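Side-chain contacts in pilus tip adhesin Cpa (Streptococcus pyogenes, PDB 4C0Z), which sits at the pilus tip and can bind covalently, through reactive thioester bonds, to targets on host cell surfaces, so mediating adhesion: residues Leu41-Asp46 and Tyr51-Phe56; Glu82-Leu87 and Asn205-Glu210; Arg104-Gly109 and Tyr191-Phe196. One frame throughout, in Å; residues are numbered along the deposited sequence.

Interaction 1: residues Leu41-Asp46 and Tyr51-Phe56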
loop_
_atom_site.group_PDB
_atom_site.type_symbol
_atom_site.label_atom_id
_atom_site.label_comp_id
_atom_site.label_asym_id
_atom_site.label_seq_id
_atom_site.Cartn_x
_atom_site.Cartn_y
_atom_site.Cartn_z
ATOM N N LEU I 41 12.009 7.678 -5.384
ATOM C CA LEU I 41 11.719 7.060 -6.668
ATOM C C LEU I 41 12.156 7.898 -7.822
ATOM O O LEU I 41 12.001 9.128 -7.819
ATOM C CB LEU I 41 10.239 6.657 -6.788
ATOM C CG LEU I 41 9.632 5.911 -5.592
ATOM C CD1 LEU I 41 8.134 5.766 -5.731
ATOM C CD2 LEU I 41 10.303 4.575 -5.362
ATOM N N LYS I 42 12.748 7.226 -8.801
ATOM C CA LYS I 42 13.273 7.860 -10.006
ATOM C C LYS I 42 12.926 7.060 -11.244
ATOM O O LYS I 42 12.711 5.854 -11.159
ATOM C CB LYS I 42 14.808 7.987 -9.910
ATOM C CG LYS I 42 15.316 9.378 -9.565
ATOM C CD LYS I 42 15.190 9.766 -8.114
ATOM C CE LYS I 42 16.265 10.727 -7.675
ATOM N NZ LYS I 42 15.698 12.025 -7.242
ATOM N N VAL I 43 12.890 7.739 -12.385
ATOM C CA VAL I 43 12.752 7.153 -13.718
ATOM C C VAL I 43 13.857 7.741 -14.577
ATOM O O VAL I 43 14.163 8.933 -14.453
ATOM C CB VAL I 43 11.361 7.252 -14.423
ATOM C CG1 VAL I 43 10.297 6.476 -13.679
ATOM C CG2 VAL I 43 10.928 8.703 -14.658
ATOM N N ASN I 44 14.476 6.908 -15.426
ATOM C CA ASN I 44 15.481 7.353 -16.395
ATOM C C ASN I 44 15.486 6.401 -17.608
ATOM O O ASN I 44 14.935 5.294 -17.536
ATOM C CB ASN I 44 16.866 7.598 -15.765
ATOM C CG ASN I 44 17.784 6.409 -15.674
ATOM O OD1 ASN I 44 17.382 5.277 -15.464
ATOM N ND2 ASN I 44 19.055 6.669 -15.756
ATOM N N LEU I 45 16.009 6.860 -18.728
ATOM C CA LEU I 45 16.034 6.110 -19.979
ATOM C C LEU I 45 17.489 5.935 -20.450
ATOM O O LEU I 45 18.115 6.903 -20.891
ATOM C CB LEU I 45 15.170 6.867 -21.010
ATOM C CG LEU I 45 14.977 6.265 -22.405
ATOM C CD1 LEU I 45 14.015 5.109 -22.356
ATOM C CD2 LEU I 45 14.418 7.298 -23.334
ATOM N N ASP I 46 18.030 4.701 -20.305
ATOM C CA ASP I 46 19.399 4.284 -20.661
ATOM C C ASP I 46 20.496 5.238 -20.107
ATOM O O ASP I 46 21.296 5.789 -20.883
ATOM C CB ASP I 46 19.549 4.075 -22.196
ATOM C CG ASP I 46 18.631 3.029 -22.783
ATOM O OD1 ASP I 46 18.954 1.823 -22.656
ATOM O OD2 ASP I 46 17.569 3.414 -23.345
ATOM N N TYR I 51 14.547 11.569 -13.367
ATOM C CA TYR I 51 13.370 12.393 -13.112
ATOM C C TYR I 51 12.776 11.956 -11.775
ATOM O O TYR I 51 12.673 10.757 -11.537
ATOM C CB TYR I 51 12.351 12.227 -14.257
ATOM C CG TYR I 51 12.878 12.706 -15.592
ATOM C CD1 TYR I 51 13.591 11.852 -16.433
ATOM C CD2 TYR I 51 12.726 14.032 -15.987
ATOM C CE1 TYR I 51 14.113 12.302 -17.646
ATOM C CE2 TYR I 51 13.235 14.490 -17.199
ATOM C CZ TYR I 51 13.930 13.622 -18.026
ATOM O OH TYR I 51 14.438 14.079 -19.221
ATOM N N GLN I 52 12.425 12.915 -10.890
ATOM C CA GLN I 52 11.805 12.601 -9.595
ATOM C C GLN I 52 10.442 11.957 -9.881
ATOM O O GLN I 52 9.647 12.509 -10.648
ATOM C CB GLN I 52 11.639 13.875 -8.714
ATOM C CG GLN I 52 11.121 13.590 -7.298
ATOM C CD GLN I 52 12.124 12.826 -6.459
ATOM O OE1 GLN I 52 13.293 13.197 -6.384
ATOM N NE2 GLN I 52 11.700 11.742 -5.812
ATOM N N ALA I 53 10.216 10.759 -9.330
ATOM C CA ALA I 53 8.965 10.021 -9.524
ATOM C C ALA I 53 8.250 9.767 -8.210
ATOM O O ALA I 53 8.867 9.789 -7.146
ATOM C CB ALA I 53 9.228 8.702 -10.234
ATOM N N TYR I 54 6.926 9.573 -8.296
ATOM C CA TYR I 54 6.045 9.248 -7.179
ATOM C C TYR I 54 5.183 8.091 -7.639
ATOM O O TYR I 54 4.816 8.020 -8.817
ATOM C CB TYR I 54 5.204 10.471 -6.748
ATOM C CG TYR I 54 6.062 11.547 -6.115
ATOM C CD1 TYR I 54 6.408 11.486 -4.768
ATOM C CD2 TYR I 54 6.619 12.570 -6.889
ATOM C CE1 TYR I 54 7.257 12.431 -4.193
ATOM C CE2 TYR I 54 7.451 13.543 -6.320
ATOM C CZ TYR I 54 7.771 13.466 -4.969
ATOM O OH TYR I 54 8.563 14.433 -4.383
ATOM N N CYS I 55 4.886 7.171 -6.727
ATOM C CA CYS I 55 4.111 5.988 -7.052
ATOM C C CYS I 55 2.631 6.134 -6.774
ATOM O O CYS I 55 2.213 7.029 -6.038
ATOM C CB CYS I 55 4.686 4.762 -6.346
ATOM S SG CYS I 55 4.574 4.832 -4.545
ATOM N N PHE I 56 1.851 5.202 -7.328
ATOM C CA PHE I 56 0.429 5.009 -7.072
ATOM C C PHE I 56 0.113 3.522 -7.161
ATOM O O PHE I 56 0.985 2.769 -7.585
ATOM C CB PHE I 56 -0.474 5.918 -7.904
ATOM C CG PHE I 56 -0.493 5.783 -9.400
ATOM C CD1 PHE I 56 0.478 6.406 -10.180
ATOM C CD2 PHE I 56 -1.567 5.180 -10.040
ATOM C CE1 PHE I 56 0.401 6.376 -11.575
ATOM C CE2 PHE I 56 -1.641 5.147 -11.438
ATOM C CZ PHE I 56 -0.663 5.753 -12.195
HETATM O O HOH W 1 9.831 9.525 -4.560
#

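Interaction 2: residues Glu82-Leu87 and Asn205-Glu210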
loop_
_atom_site.group_PDB
_atom_site.type_symbol
_atom_site.label_atom_id
_atom_site.label_comp_id
_atom_site.label_asym_id
_atom_site.label_seq_id
_atom_site.Cartn_x
_atom_site.Cartn_y
_atom_site.Cartn_z
ATOM N N GLU I 82 -7.957 10.200 -18.353
ATOM C CA GLU I 82 -8.264 8.922 -18.997
ATOM C C GLU I 82 -7.214 7.856 -18.636
ATOM O O GLU I 82 -7.596 6.750 -18.259
ATOM C CB GLU I 82 -8.371 9.106 -20.524
ATOM C CG GLU I 82 -8.893 7.896 -21.289
ATOM C CD GLU I 82 -8.979 8.048 -22.803
ATOM O OE1 GLU I 82 -9.144 9.189 -23.297
ATOM O OE2 GLU I 82 -8.866 7.013 -23.499
ATOM N N ASN I 83 -5.913 8.199 -18.706
ATOM C CA ASN I 83 -4.837 7.271 -18.367
ATOM C C ASN I 83 -4.785 6.940 -16.871
ATOM O O ASN I 83 -4.453 5.805 -16.531
ATOM C CB ASN I 83 -3.492 7.742 -18.903
ATOM C CG ASN I 83 -3.366 7.557 -20.396
ATOM O OD1 ASN I 83 -3.950 6.646 -20.993
ATOM N ND2 ASN I 83 -2.571 8.398 -21.032
ATOM N N PHE I 84 -5.198 7.884 -15.991
ATOM C CA PHE I 84 -5.287 7.622 -14.548
ATOM C C PHE I 84 -6.413 6.668 -14.263
ATOM O O PHE I 84 -6.225 5.740 -13.487
ATOM C CB PHE I 84 -5.499 8.898 -13.725
ATOM C CG PHE I 84 -4.220 9.587 -13.332
ATOM C CD1 PHE I 84 -3.289 8.949 -12.517
ATOM C CD2 PHE I 84 -3.931 10.867 -13.794
ATOM C CE1 PHE I 84 -2.102 9.585 -12.162
ATOM C CE2 PHE I 84 -2.746 11.504 -13.432
ATOM C CZ PHE I 84 -1.833 10.858 -12.630
ATOM N N ILE I 85 -7.581 6.876 -14.889
ATOM C CA ILE I 85 -8.724 5.988 -14.683
ATOM C C ILE I 85 -8.382 4.556 -15.149
ATOM O O ILE I 85 -8.745 3.587 -14.478
ATOM C CB ILE I 85 -9.998 6.586 -15.309
ATOM C CG1 ILE I 85 -10.473 7.803 -14.473
ATOM C CG2 ILE I 85 -11.112 5.536 -15.442
ATOM C CD1 ILE I 85 -11.196 8.897 -15.260
ATOM N N LYS I 86 -7.621 4.438 -16.244
ATOM C CA LYS I 86 -7.195 3.151 -16.791
ATOM C C LYS I 86 -6.208 2.408 -15.879
ATOM O O LYS I 86 -6.223 1.180 -15.864
ATOM C CB LYS I 86 -6.560 3.341 -18.181
ATOM C CG LYS I 86 -7.571 3.554 -19.305
ATOM C CD LYS I 86 -6.869 3.845 -20.632
ATOM C CE LYS I 86 -7.841 4.177 -21.734
ATOM N NZ LYS I 86 -7.139 4.553 -22.991
ATOM N N LEU I 87 -5.324 3.139 -15.175
ATOM C CA LEU I 87 -4.265 2.516 -14.368
ATOM C C LEU I 87 -4.422 2.589 -12.842
ATOM O O LEU I 87 -3.822 1.772 -12.150
ATOM C CB LEU I 87 -2.902 3.102 -14.775
ATOM C CG LEU I 87 -2.476 2.822 -16.216
ATOM C CD1 LEU I 87 -1.268 3.627 -16.587
ATOM C CD2 LEU I 87 -2.239 1.320 -16.443
ATOM N N ASN I 205 2.533 1.720 -10.542
ATOM C CA ASN I 205 2.751 2.653 -11.655
ATOM C C ASN I 205 3.380 3.907 -11.062
ATOM O O ASN I 205 3.350 4.099 -9.847
ATOM C CB ASN I 205 1.452 2.985 -12.377
ATOM C CG ASN I 205 0.843 1.795 -13.034
ATOM O OD1 ASN I 205 1.462 1.143 -13.855
ATOM N ND2 ASN I 205 -0.369 1.469 -12.659
ATOM N N LEU I 206 4.016 4.710 -11.895
ATOM C CA LEU I 206 4.703 5.900 -11.429
ATOM C C LEU I 206 4.196 7.142 -12.140
ATOM O O LEU I 206 3.508 7.051 -13.159
ATOM C CB LEU I 206 6.239 5.746 -11.601
ATOM C CG LEU I 206 6.934 4.599 -10.873
ATOM C CD1 LEU I 206 8.378 4.461 -11.306
ATOM C CD2 LEU I 206 6.901 4.782 -9.360
ATOM N N LEU I 207 4.511 8.304 -11.577
ATOM C CA LEU I 207 4.145 9.572 -12.175
ATOM C C LEU I 207 5.259 10.596 -11.957
ATOM O O LEU I 207 5.985 10.537 -10.968
ATOM C CB LEU I 207 2.729 10.082 -11.772
ATOM C CG LEU I 207 2.385 10.243 -10.298
ATOM C CD1 LEU I 207 2.885 11.585 -9.755
ATOM C CD2 LEU I 207 0.887 10.148 -10.093
ATOM N N SER I 208 5.420 11.502 -12.917
ATOM C CA SER I 208 6.464 12.525 -12.892
ATOM C C SER I 208 6.031 13.760 -13.664
ATOM O O SER I 208 5.219 13.658 -14.585
ATOM C CB SER I 208 7.757 11.966 -13.478
ATOM O OG SER I 208 8.842 12.825 -13.194
ATOM N N ALA I 209 6.548 14.928 -13.266
ATOM C CA ALA I 209 6.253 16.190 -13.943
ATOM C C ALA I 209 7.544 16.912 -14.293
ATOM O O ALA I 209 8.542 16.782 -13.574
ATOM C CB ALA I 209 5.367 17.074 -13.086
ATOM N N GLU I 210 7.532 17.633 -15.420
ATOM C CA GLU I 210 8.691 18.386 -15.906
ATOM C C GLU I 210 8.273 19.601 -16.722
ATOM O O GLU I 210 7.142 19.657 -17.219
ATOM C CB GLU I 210 9.628 17.469 -16.748
ATOM C CG GLU I 210 9.079 17.063 -18.119
ATOM C CD GLU I 210 10.067 16.501 -19.124
ATOM O OE1 GLU I 210 11.228 16.973 -19.150
ATOM O OE2 GLU I 210 9.659 15.634 -19.931
#

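Interaction 3: residues Arg104-Gly109 and Tyr191-Phe196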
loop_
_atom_site.group_PDB
_atom_site.type_symbol
_atom_site.label_atom_id
_atom_site.label_comp_id
_atom_site.label_asym_id
_atom_site.label_seq_id
_atom_site.Cartn_x
_atom_site.Cartn_y
_atom_site.Cartn_z
ATOM N N ARG I 104 -0.452 20.256 -9.567
ATOM C CA ARG I 104 -0.279 21.287 -8.534
ATOM C C ARG I 104 0.605 20.797 -7.383
ATOM O O ARG I 104 1.439 21.560 -6.893
ATOM C CB ARG I 104 -1.621 21.786 -7.992
ATOM C CG ARG I 104 -2.124 23.011 -8.706
ATOM C CD ARG I 104 -3.328 23.643 -8.029
ATOM N NE ARG I 104 -4.519 22.797 -8.119
ATOM C CZ ARG I 104 -5.389 22.821 -9.127
ATOM N NH1 ARG I 104 -5.205 23.639 -10.154
ATOM N NH2 ARG I 104 -6.444 22.020 -9.116
ATOM N N ILE I 105 0.441 19.520 -6.977
ATOM C CA ILE I 105 1.225 18.904 -5.908
ATOM C C ILE I 105 2.677 18.792 -6.339
ATOM O O ILE I 105 3.556 19.139 -5.556
ATOM C CB ILE I 105 0.645 17.535 -5.452
ATOM C CG1 ILE I 105 -0.687 17.731 -4.704
ATOM C CG2 ILE I 105 1.652 16.749 -4.583
ATOM C CD1 ILE I 105 -1.490 16.460 -4.579
ATOM N N LEU I 106 2.929 18.313 -7.566
ATOM C CA LEU I 106 4.283 18.149 -8.069
ATOM C C LEU I 106 4.998 19.488 -8.223
ATOM O O LEU I 106 6.163 19.594 -7.848
ATOM C CB LEU I 106 4.294 17.318 -9.368
ATOM C CG LEU I 106 3.804 15.863 -9.249
ATOM C CD1 LEU I 106 3.896 15.129 -10.569
ATOM C CD2 LEU I 106 4.594 15.091 -8.214
ATOM N N TYR I 107 4.270 20.524 -8.684
ATOM C CA TYR I 107 4.754 21.895 -8.864
ATOM C C TYR I 107 5.135 22.550 -7.535
ATOM O O TYR I 107 6.100 23.307 -7.482
ATOM C CB TYR I 107 3.679 22.726 -9.581
ATOM C CG TYR I 107 4.121 24.099 -10.041
ATOM C CD1 TYR I 107 5.003 24.248 -11.107
ATOM C CD2 TYR I 107 3.583 25.251 -9.473
ATOM C CE1 TYR I 107 5.413 25.507 -11.535
ATOM C CE2 TYR I 107 3.959 26.517 -9.914
ATOM C CZ TYR I 107 4.870 26.641 -10.952
ATOM O OH TYR I 107 5.225 27.879 -11.415
ATOM N N ASN I 108 4.393 22.239 -6.468
ATOM C CA ASN I 108 4.592 22.788 -5.126
ATOM C C ASN I 108 5.394 21.920 -4.161
ATOM O O ASN I 108 5.815 22.412 -3.106
ATOM C CB ASN I 108 3.247 23.133 -4.502
ATOM C CG ASN I 108 2.702 24.422 -5.018
ATOM O OD1 ASN I 108 3.058 25.501 -4.535
ATOM N ND2 ASN I 108 1.879 24.337 -6.056
ATOM N N GLY I 109 5.573 20.645 -4.507
ATOM C CA GLY I 109 6.270 19.674 -3.678
ATOM C C GLY I 109 7.734 19.512 -3.995
ATOM O O GLY I 109 8.325 20.356 -4.667
ATOM N N TYR I 191 4.594 23.202 -17.820
ATOM C CA TYR I 191 4.877 22.236 -16.747
ATOM C C TYR I 191 3.849 21.091 -16.899
ATOM O O TYR I 191 2.671 21.286 -16.597
ATOM C CB TYR I 191 4.792 22.932 -15.374
ATOM C CG TYR I 191 5.271 22.089 -14.213
ATOM C CD1 TYR I 191 6.619 22.047 -13.864
ATOM C CD2 TYR I 191 4.372 21.378 -13.427
ATOM C CE1 TYR I 191 7.063 21.294 -12.781
ATOM C CE2 TYR I 191 4.804 20.614 -12.345
ATOM C CZ TYR I 191 6.151 20.570 -12.028
ATOM O OH TYR I 191 6.581 19.827 -10.958
ATOM N N GLN I 192 4.285 19.929 -17.439
ATOM C CA GLN I 192 3.389 18.822 -17.802
ATOM C C GLN I 192 3.624 17.474 -17.098
ATOM O O GLN I 192 4.751 17.094 -16.771
ATOM C CB GLN I 192 3.407 18.621 -19.320
ATOM C CG GLN I 192 2.789 19.798 -20.078
ATOM C CD GLN I 192 3.093 19.840 -21.557
ATOM O OE1 GLN I 192 3.560 18.872 -22.165
ATOM N NE2 GLN I 192 2.812 20.976 -22.177
ATOM N N LEU I 193 2.514 16.750 -16.900
ATOM C CA LEU I 193 2.441 15.477 -16.205
ATOM C C LEU I 193 2.600 14.265 -17.118
ATOM O O LEU I 193 2.008 14.215 -18.200
ATOM C CB LEU I 193 1.099 15.403 -15.449
ATOM C CG LEU I 193 0.817 14.188 -14.562
ATOM C CD1 LEU I 193 1.816 14.099 -13.417
ATOM C CD2 LEU I 193 -0.588 14.260 -14.021
ATOM N N SER I 194 3.378 13.279 -16.652
ATOM C CA SER I 194 3.608 11.999 -17.319
ATOM C C SER I 194 3.268 10.849 -16.379
ATOM O O SER I 194 3.584 10.908 -15.189
ATOM C CB SER I 194 5.057 11.859 -17.771
ATOM O OG SER I 194 5.333 12.727 -18.857
ATOM N N ILE I 195 2.630 9.804 -16.924
ATOM C CA ILE I 195 2.319 8.565 -16.213
ATOM C C ILE I 195 3.266 7.484 -16.755
ATOM O O ILE I 195 3.420 7.343 -17.960
ATOM C CB ILE I 195 0.815 8.154 -16.325
ATOM C CG1 ILE I 195 -0.108 9.155 -15.585
ATOM C CG2 ILE I 195 0.583 6.731 -15.825
ATOM C CD1 ILE I 195 -1.544 9.125 -16.039
ATOM N N PHE I 196 3.893 6.731 -15.854
ATOM C CA PHE I 196 4.782 5.637 -16.200
ATOM C C PHE I 196 4.078 4.338 -15.848
ATOM O O PHE I 196 3.827 4.043 -14.667
ATOM C CB PHE I 196 6.153 5.799 -15.519
ATOM C CG PHE I 196 6.914 6.963 -16.105
ATOM C CD1 PHE I 196 6.756 8.253 -15.594
ATOM C CD2 PHE I 196 7.756 6.781 -17.201
ATOM C CE1 PHE I 196 7.428 9.335 -16.169
ATOM C CE2 PHE I 196 8.447 7.857 -17.755
ATOM C CZ PHE I 196 8.272 9.127 -17.244
#

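Interaction 1: residues Leu41-Asp46 and Tyr51-Phe56
Val43 and Tyr51 form an antiparallel hydrogen-bonded pair in the beta hairpin of strands 41-44 and 51-56: Tyr51 N donates to Val43 O at 2.9 Å and Val43 N to Tyr51 O at 3.1 Å. The next pair, Lys42 with Gln52, is non-hydrogen-bonded, and Lys42 CA instead lies 3.3 Å from Tyr51 O in a CA-H...O contact. Beyond it, Ala53 N reaches Leu41 O at 2.9 Å from above the carbonyl plane, 46° out of it, where the second strand is interrupted and bends away. A water bridges the bend, accepting from Leu41 N and donating to Ala53 O.

On one face of the hairpin Lys42 NZ donates to Gln52 OE1 at 2.8 Å; bends at chi2 of both chains bring the ends together, and Asn40 OD1 accepts from both Lys42 NZ and Gln52 NE2. Long polar chains suit this partly exposed face. On the face of Val43 and Tyr51, Val43 CG2 packs on Tyr51 CB, and Val43 O lies at the edge of the Tyr51 ring, near its plane. Small Ala53 turns its methyl toward Leu41 and Val43. Leu41 CD1 rests 3.6 Å from Cys55 CB, a buried apolar neighbour for the cysteine of the protein's isoglutamyl thioester with Gln204, which here lies next to bound spermidine.

The hairpin lies within the antiparallel barrel of the N-terminal thioester domain: strand 19-23 flanks 41-44, strand 205-211 flanks 51-56, and helix 123-138 packs against Tyr54, Cys55 and Phe56.

Interaction 2: residues Glu82-Leu87 and Asn205-Glu210
The barrel of the thioester domain has its strand 205-211 approached here by the short helix 81-87, through two residues about one helical turn apart, Phe84 and Leu87. Their partners, Leu207 and Asn205, are two positions apart on the strand and therefore project from the same side of it. The contact is small, burying 164 Å² in all, but all four residues are buried.

Phe84 meets Leu207 with the edge of its ring: Leu207 CD2 lies near the ring plane, 3.7 Å from Phe84 CE1 and 3.8 Å from Phe84 CZ. A flat aromatic reaches far from the helix while remaining thin, and here it also meets the Phe56 ring and touches Leu193 and Ile195 of the adjoining strand 191-198. Leu207 has further neighbours, among them Leu106 of helix 98-108.

At the end of the helix the chemistry becomes mixed. Leu87 turns its apolar side chain toward the sheet, where it also packs on Ile195 and Leu77, whereas its carbonyl oxygen accepts a hydrogen bond from Asn57, a residue of the spermidine pocket. Asn205 suits this polar spot, since its amide can serve two sides: OD1 accepts from Ser198 N, and ND2 makes a weak bond to Asn57 OD1. Alongside the helix end, Asn205 ND2 rests 3.7 Å from Leu87 CB.

Interaction 3: residues Arg104-Gly109 and Tyr191-Phe196
Tyr107 turns a ring edge to the face of Tyr191 in a T-shaped stack, with centroids 5.0 Å apart and planes at 72°. Tyr107 CD1 stands 3.6 Å above the Tyr191 ring, over its centre, while Tyr107 CB packs 3.7 Å from Tyr191 CE2. Tyr191 holds CG anti to the backbone N (chi1 -171°), which extends its ring from the strand to the helix surface. Its hydroxyl ends beside the helix backbone, with Tyr191 OH 3.1 Å from Leu106 O and 3.7 Å from Leu106 CB. Leu106, the residue before Tyr107, points at the strand, and its CD1 meets Leu193 CD1 at 3.7 Å, the two branched chains crossing at about a right angle.

Further out, Tyr107 OH is hydrogen-bonded to Arg114 NE, and Tyr211 adds another edge-to-face ring to Tyr191. Leu106 also packs on Leu207 and Ala209 of strand 205-211 and on Ile134 of helix 123-138, so it touches both the sheet and a second helix. The helix itself closes with Asn108, whose ND2 donates to Arg104 O at 2.9 Å in a nearly straight bond; Asn108 N reaches that oxygen from the opposite face of its plane.

The axes of helix 104-108 and strand 191-196 are inclined at 116°, and the contact joins the helical part of the thioester domain to its barrel. Tyrosine suits the junction because its ring supplies broad apolar packing, and the C-H edge of Tyr107, slightly positive, is probably drawn to the electron-rich face of Tyr191.

How the interactions relate
All three contacts are buried and meet at one antiparallel sheet, but they differ in kind. Interaction 1 is strand on strand, ruled by backbone bonds, with a partly exposed polar face. Interactions 2 and 3 set helices against the barrel: interaction 2 mixes an apolar pair with a polar amide at the helix end, and interaction 3 combines a ring pair with a leucine pair. Strand 205-211 lies between strands 51-56 and 191-198, linking them by Tyr54 O to Leu207 N (2.8 Å) and Leu206 O to Phe196 N (2.7 Å). Leu106 of interaction 3 packs on Tyr54 of interaction 1. Of the three, interaction 1 alone contains a thioester residue.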